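Local coordinates for Lmo0547 protein (Listeria monocytogenes, PDB 4R9N) that is a SorC-family transcriptional regulator of the DeoR type whose putative sugar-binding domain probably senses a carbohydrate effector and thereby controls DNA binding, at residues F15-A20 against G238-I243; K143-A148 against K213-V218. One frame throughout, in Å; residues are numbered along the deposited sequence. Where two conformers were deposited one is given.

Contact 1 of 2, residues F15-A20 against G238-I243; sequences FGLEEA and GLIDVI
L17 reaches across to I243 just where strands 19-23 and 242-246 begin to run parallel, and this apolar side is the tightly packed one. CD1 of L17 lies 3.7 Å from CG1 of I243 in the conformer given, the two side chains crossing at about a right angle, while CB of A20 meets the same CG1 at 3.8 Å. CD2 of L17 presses on I240 O at 3.3 Å; a branched residue and a small alanine suit this buried face. The backbone locks the register: D241 O accepts from E19 N at 3.3 Å, nearly straight, and weakly from E18 N, and E19 O takes the N-H of I243 at 3.2 Å.

The other side is looser and wetter. Extended E18 passes D241 with OE1 3.8 Å from CB, the carboxylates not touching; R48 pairs with E18 and E19, probably easing the like charges. D241 OD2 accepts from V218 N, a water bridges G16 O and D241 OD1, and G16, with positive phi, suits the turn leaving helix 3-15.

Strand 19-23 forms one edge of the parallel sheet within this chain. Helix 3-15 covers A20, helix 228-236 packs on L17 and I240, and strand 217-221 flanks V242.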
loop_
_atom_site.group_PDB
_atom_site.type_symbol
_atom_site.label_atom_id
_atom_site.label_comp_id
_atom_site.label_asym_id
_atom_site.label_seq_id
_atom_site.Cartn_x
_atom_site.Cartn_y
_atom_site.Cartn_z
ATOM N N PHE A 15 -11.629 12.554 7.890
ATOM C CA PHE A 15 -10.188 12.443 7.637
ATOM C C PHE A 15 -9.655 13.428 6.605
ATOM O O PHE A 15 -8.471 13.442 6.349
ATOM C CB PHE A 15 -9.873 11.024 7.244
ATOM C CG PHE A 15 -10.182 10.040 8.327
ATOM C CD1 PHE A 15 -9.497 10.084 9.496
ATOM C CD2 PHE A 15 -11.164 9.086 8.168
ATOM C CE1 PHE A 15 -9.765 9.204 10.512
ATOM C CE2 PHE A 15 -11.458 8.216 9.188
ATOM C CZ PHE A 15 -10.734 8.259 10.360
ATOM N N GLY A 16 -10.501 14.245 6.002
ATOM C CA GLY A 16 -10.034 15.143 4.943
ATOM C C GLY A 16 -9.576 14.389 3.691
ATOM O O GLY A 16 -8.566 14.764 3.077
ATOM N N LEU A 17 -10.294 13.321 3.304
ATOM C CA LEU A 17 -9.988 12.614 2.073
ATOM C C LEU A 17 -10.507 13.259 0.801
ATOM O O LEU A 17 -11.550 13.915 0.754
ATOM C CB LEU A 17 -10.495 11.174 2.134
ATOM C CG LEU A 17 -9.985 10.407 3.382
ATOM C CD1 LEU A 17 -10.837 9.189 3.667
ATOM C CD2 LEU A 17 -8.520 10.034 3.235
ATOM N N GLU A 18 -9.801 12.990 -0.277
ATOM C CA GLU A 18 -10.287 13.284 -1.613
ATOM C C GLU A 18 -11.520 12.407 -1.923
ATOM O O GLU A 18 -12.558 12.888 -2.478
ATOM C CB GLU A 18 -9.131 13.053 -2.598
ATOM C CG GLU A 18 -9.442 13.246 -4.067
ATOM C CD GLU A 18 -8.264 12.855 -4.962
ATOM O OE1 GLU A 18 -7.110 12.797 -4.471
ATOM O OE2 GLU A 18 -8.494 12.566 -6.153
ATOM N N GLU A 19 -11.443 11.131 -1.584
ATOM C CA GLU A 19 -12.538 10.215 -1.813
ATOM C C GLU A 19 -12.502 8.997 -0.915
ATOM O O GLU A 19 -11.432 8.466 -0.604
ATOM C CB GLU A 19 -12.585 9.748 -3.280
ATOM C CG GLU A 19 -13.841 8.913 -3.571
ATOM C CD GLU A 19 -13.962 8.396 -4.998
ATOM O OE1 GLU A 19 -12.972 8.469 -5.773
ATOM O OE2 GLU A 19 -15.084 7.916 -5.379
ATOM N N ALA A 20 -13.666 8.525 -0.515
ATOM C CA ALA A 20 -13.810 7.255 0.188
ATOM C C ALA A 20 -14.750 6.367 -0.606
ATOM O O ALA A 20 -15.847 6.806 -0.986
ATOM C CB ALA A 20 -14.262 7.475 1.636
ATOM N N GLY A 238 -2.334 12.242 7.033
ATOM C CA GLY A 238 -2.443 12.707 5.671
ATOM C C GLY A 238 -1.630 11.906 4.686
ATOM O O GLY A 238 -1.195 12.424 3.665
ATOM N N LEU A 239 -1.367 10.651 4.985
ATOM C CA LEU A 239 -0.574 9.844 4.046
ATOM C C LEU A 239 -1.427 9.342 2.862
ATOM O O LEU A 239 -0.870 8.866 1.880
ATOM C CB LEU A 239 -0.036 8.630 4.730
ATOM C CG LEU A 239 0.932 8.949 5.858
ATOM C CD1 LEU A 239 1.376 7.693 6.602
ATOM C CD2 LEU A 239 2.142 9.693 5.252
ATOM N N ILE A 240 -2.752 9.397 3.018
ATOM C CA ILE A 240 -3.702 8.714 2.145
ATOM C C ILE A 240 -4.720 9.720 1.674
ATOM O O ILE A 240 -5.297 10.474 2.448
ATOM C CB ILE A 240 -4.451 7.602 2.892
ATOM C CG1 ILE A 240 -3.502 6.482 3.233
ATOM C CG2 ILE A 240 -5.688 7.105 2.116
ATOM C CD1 ILE A 240 -3.972 5.655 4.417
ATOM N N ASP A 241 -5.029 9.635 0.403
ATOM C CA ASP A 241 -6.013 10.514 -0.266
ATOM C C ASP A 241 -7.342 9.838 -0.568
ATOM O O ASP A 241 -8.397 10.492 -0.540
ATOM C CB ASP A 241 -5.400 11.091 -1.536
ATOM C CG ASP A 241 -4.116 11.866 -1.251
ATOM O OD1 ASP A 241 -4.207 12.870 -0.461
ATOM O OD2 ASP A 241 -3.007 11.483 -1.775
ATOM N N VAL A 242 -7.305 8.540 -0.845
ATOM C CA VAL A 242 -8.471 7.810 -1.262
ATOM C C VAL A 242 -8.383 6.477 -0.506
ATOM O O VAL A 242 -7.304 5.773 -0.488
ATOM C CB VAL A 242 -8.430 7.527 -2.798
ATOM C CG1 VAL A 242 -9.561 6.593 -3.209
ATOM C CG2 VAL A 242 -8.426 8.837 -3.625
ATOM N N ILE A 243 -9.456 6.115 0.125
ATOM C CA ILE A 243 -9.547 4.795 0.753
ATOM C C ILE A 243 -10.624 3.973 0.153
ATOM O O ILE A 243 -11.712 4.508 -0.251
ATOM C CB ILE A 243 -9.802 4.845 2.271
ATOM C CG1 ILE A 243 -11.038 5.643 2.654
ATOM C CG2 ILE A 243 -8.586 5.371 3.002
ATOM C CD1 ILE A 243 -11.377 5.397 4.112
HETATM O O HOH W 1 -6.726 13.906 0.795
#

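Contact 2 of 2, residues K143-A148 against K213-V218; sequences KTVDMA and KNIPTV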
loop_
_atom_site.group_PDB
_atom_site.type_symbol
_atom_site.label_atom_id
_atom_site.label_comp_id
_atom_site.label_asym_id
_atom_site.label_seq_id
_atom_site.Cartn_x
_atom_site.Cartn_y
_atom_site.Cartn_z
ATOM N N LYS A 143 8.981 8.089 -7.099
ATOM C CA LYS A 143 8.692 9.286 -6.329
ATOM C C LYS A 143 7.821 10.194 -7.122
ATOM O O LYS A 143 7.133 11.041 -6.535
ATOM C CB LYS A 143 9.976 10.012 -5.901
ATOM C CG LYS A 143 10.858 9.250 -4.943
ATOM C CD LYS A 143 12.217 9.950 -4.721
ATOM C CE LYS A 143 13.256 8.995 -4.133
ATOM N NZ LYS A 143 14.520 9.670 -3.681
ATOM N N THR A 144 7.860 10.065 -8.432
ATOM C CA THR A 144 7.110 10.967 -9.325
ATOM C C THR A 144 5.866 10.425 -9.929
ATOM O O THR A 144 5.278 11.030 -10.813
ATOM C CB THR A 144 8.064 11.539 -10.385
ATOM O OG1 THR A 144 8.584 10.480 -11.187
ATOM C CG2 THR A 144 9.179 12.264 -9.707
ATOM N N VAL A 145 5.351 9.284 -9.441
ATOM C CA VAL A 145 4.126 8.735 -10.043
ATOM C C VAL A 145 2.955 9.647 -9.785
ATOM O O VAL A 145 2.944 10.359 -8.784
ATOM C CB VAL A 145 3.812 7.271 -9.564
ATOM C CG1 VAL A 145 4.955 6.311 -9.978
ATOM C CG2 VAL A 145 3.612 7.235 -8.064
ATOM N N ASP A 146 1.974 9.602 -10.677
ATOM C CA ASP A 146 0.748 10.405 -10.571
ATOM C C ASP A 146 -0.096 9.878 -9.400
ATOM O O ASP A 146 -0.838 10.624 -8.724
ATOM C CB ASP A 146 -0.085 10.282 -11.847
ATOM C CG ASP A 146 0.494 11.048 -13.069
ATOM O OD1 ASP A 146 1.349 11.947 -12.953
ATOM O OD2 ASP A 146 0.096 10.666 -14.183
HETATM N N MSE A 147 -0.102 8.543 -9.282
HETATM C CA MSE A 147 -0.886 7.881 -8.233
HETATM C C MSE A 147 -0.224 6.679 -7.716
HETATM O O MSE A 147 0.503 6.014 -8.450
HETATM C CB MSE A 147 -2.209 7.482 -8.946
HETATM C CG MSE A 147 -3.077 6.400 -8.408
HETATM SE SE MSE A 147 -4.525 6.142 -9.813
HETATM C CE MSE A 147 -5.165 4.997 -8.515
ATOM N N ALA A 148 -0.566 6.274 -6.482
ATOM C CA ALA A 148 0.073 5.066 -5.901
ATOM C C ALA A 148 -1.029 4.262 -5.208
ATOM O O ALA A 148 -1.960 4.860 -4.662
ATOM C CB ALA A 148 1.149 5.449 -4.923
ATOM N N LYS A 213 3.830 10.839 0.875
ATOM C CA LYS A 213 3.000 11.968 1.147
ATOM C C LYS A 213 3.063 13.018 0.006
ATOM O O LYS A 213 2.123 13.754 -0.187
ATOM C CB LYS A 213 3.399 12.577 2.490
ATOM C CG LYS A 213 2.286 13.379 3.116
ATOM C CD LYS A 213 2.635 13.854 4.518
ATOM C CE LYS A 213 1.468 14.661 5.103
ATOM N NZ LYS A 213 1.129 15.861 4.283
ATOM N N ASN A 214 4.112 13.029 -0.781
ATOM C CA ASN A 214 4.228 13.934 -1.892
ATOM C C ASN A 214 3.563 13.440 -3.192
ATOM O O ASN A 214 3.453 14.183 -4.154
ATOM C CB ASN A 214 5.682 14.274 -2.130
ATOM C CG ASN A 214 6.217 15.269 -1.128
ATOM O OD1 ASN A 214 5.488 16.140 -0.607
ATOM N ND2 ASN A 214 7.504 15.175 -0.876
ATOM N N ILE A 215 3.112 12.207 -3.221
ATOM C CA ILE A 215 2.440 11.690 -4.417
ATOM C C ILE A 215 1.024 12.300 -4.430
ATOM O O ILE A 215 0.384 12.331 -3.404
ATOM C CB ILE A 215 2.412 10.146 -4.409
ATOM C CG1 ILE A 215 3.813 9.597 -4.672
ATOM C CG2 ILE A 215 1.479 9.588 -5.465
ATOM C CD1 ILE A 215 3.907 8.085 -4.480
ATOM N N PRO A 216 0.562 12.803 -5.590
ATOM C CA PRO A 216 -0.711 13.542 -5.608
ATOM C C PRO A 216 -1.890 12.733 -5.123
ATOM O O PRO A 216 -2.742 13.310 -4.392
ATOM C CB PRO A 216 -0.888 13.934 -7.076
ATOM C CG PRO A 216 0.491 14.040 -7.581
ATOM C CD PRO A 216 1.303 13.001 -6.850
ATOM N N THR A 217 -1.976 11.463 -5.523
ATOM C CA THR A 217 -3.086 10.625 -5.089
ATOM C C THR A 217 -2.573 9.296 -4.607
ATOM O O THR A 217 -2.119 8.447 -5.403
ATOM C CB THR A 217 -4.116 10.369 -6.188
ATOM O OG1 THR A 217 -4.571 11.623 -6.761
ATOM C CG2 THR A 217 -5.306 9.524 -5.670
ATOM N N VAL A 218 -2.687 9.054 -3.328
ATOM C CA VAL A 218 -2.293 7.767 -2.755
ATOM C C VAL A 218 -3.607 7.075 -2.337
ATOM O O VAL A 218 -4.407 7.633 -1.553
ATOM C CB VAL A 218 -1.394 7.929 -1.518
ATOM C CG1 VAL A 218 -1.209 6.585 -0.804
ATOM C CG2 VAL A 218 -0.078 8.544 -1.917
HETATM O O HOH W 2 -3.280 11.591 -9.374
#
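I215 meets V145 and A148 together across the contact. Its CG1 is anti to the carbonyl carbon (chi1 -72°) and the chain extends beyond it, which brings CD1 against both partners: CD1 stands 3.7 Å from CG2 of V145 and 3.8 Å from CB of A148. The other branch, CG2, turns back over the start of the facing strand and lies 4.0 Å from CA of M147. V145 and I215 approach aslant, branch against branch, so beta-branched residues fill this buried corner, and the small methyl of A148 leaves room for the isoleucine.

P216 lays its ring against the backbone, with CB 3.7 Å from D146 O; having no N-H to offer, it suits a place where no backbone donor is used across the contact. T217 N then makes a weak bond to D146 O. A water donates a hydrogen bond to D146 O at 2.7 Å and also bonds T217 OG1, so the threonine hydroxyl is tied to the facing backbone through solvent. One step on, A148 N gives a firm 2.9 Å bond to T217 O, approaching nearly along the C=O axis. M147, a selenomethionine, runs out extended, its CB and CG passing beside that same oxygen.

The carboxylate of D146 forms a salt bridge with K53. Strand 54-57 flanks 147-151 on its far side from 217-221, meeting V145 and M147, while helix 30-49 packs on M147 and T217 and the loop residue L207 lies against I215.

How the contacts relate
Contacts 1 and 2 lie in one parallel sheet, their centres about 13 Å apart, and together line up the strands 19-23, 242-246, 217-221 and 147-151 in that order. Along the chain contact 2 is nested within the loop closed by contact 1, whose segments come from near the two ends of the chain. Strands 217-221 and 242-246, one from each contact, are sheet neighbours: V218 O probably accepts from the backbone N of both D241 and V242, while D241 OD2 accepts from V218 N. Sequence-distant strands, with helices between, are thereby joined at their starting ends into the Rossmann-like core of the putative sugar-binding domain.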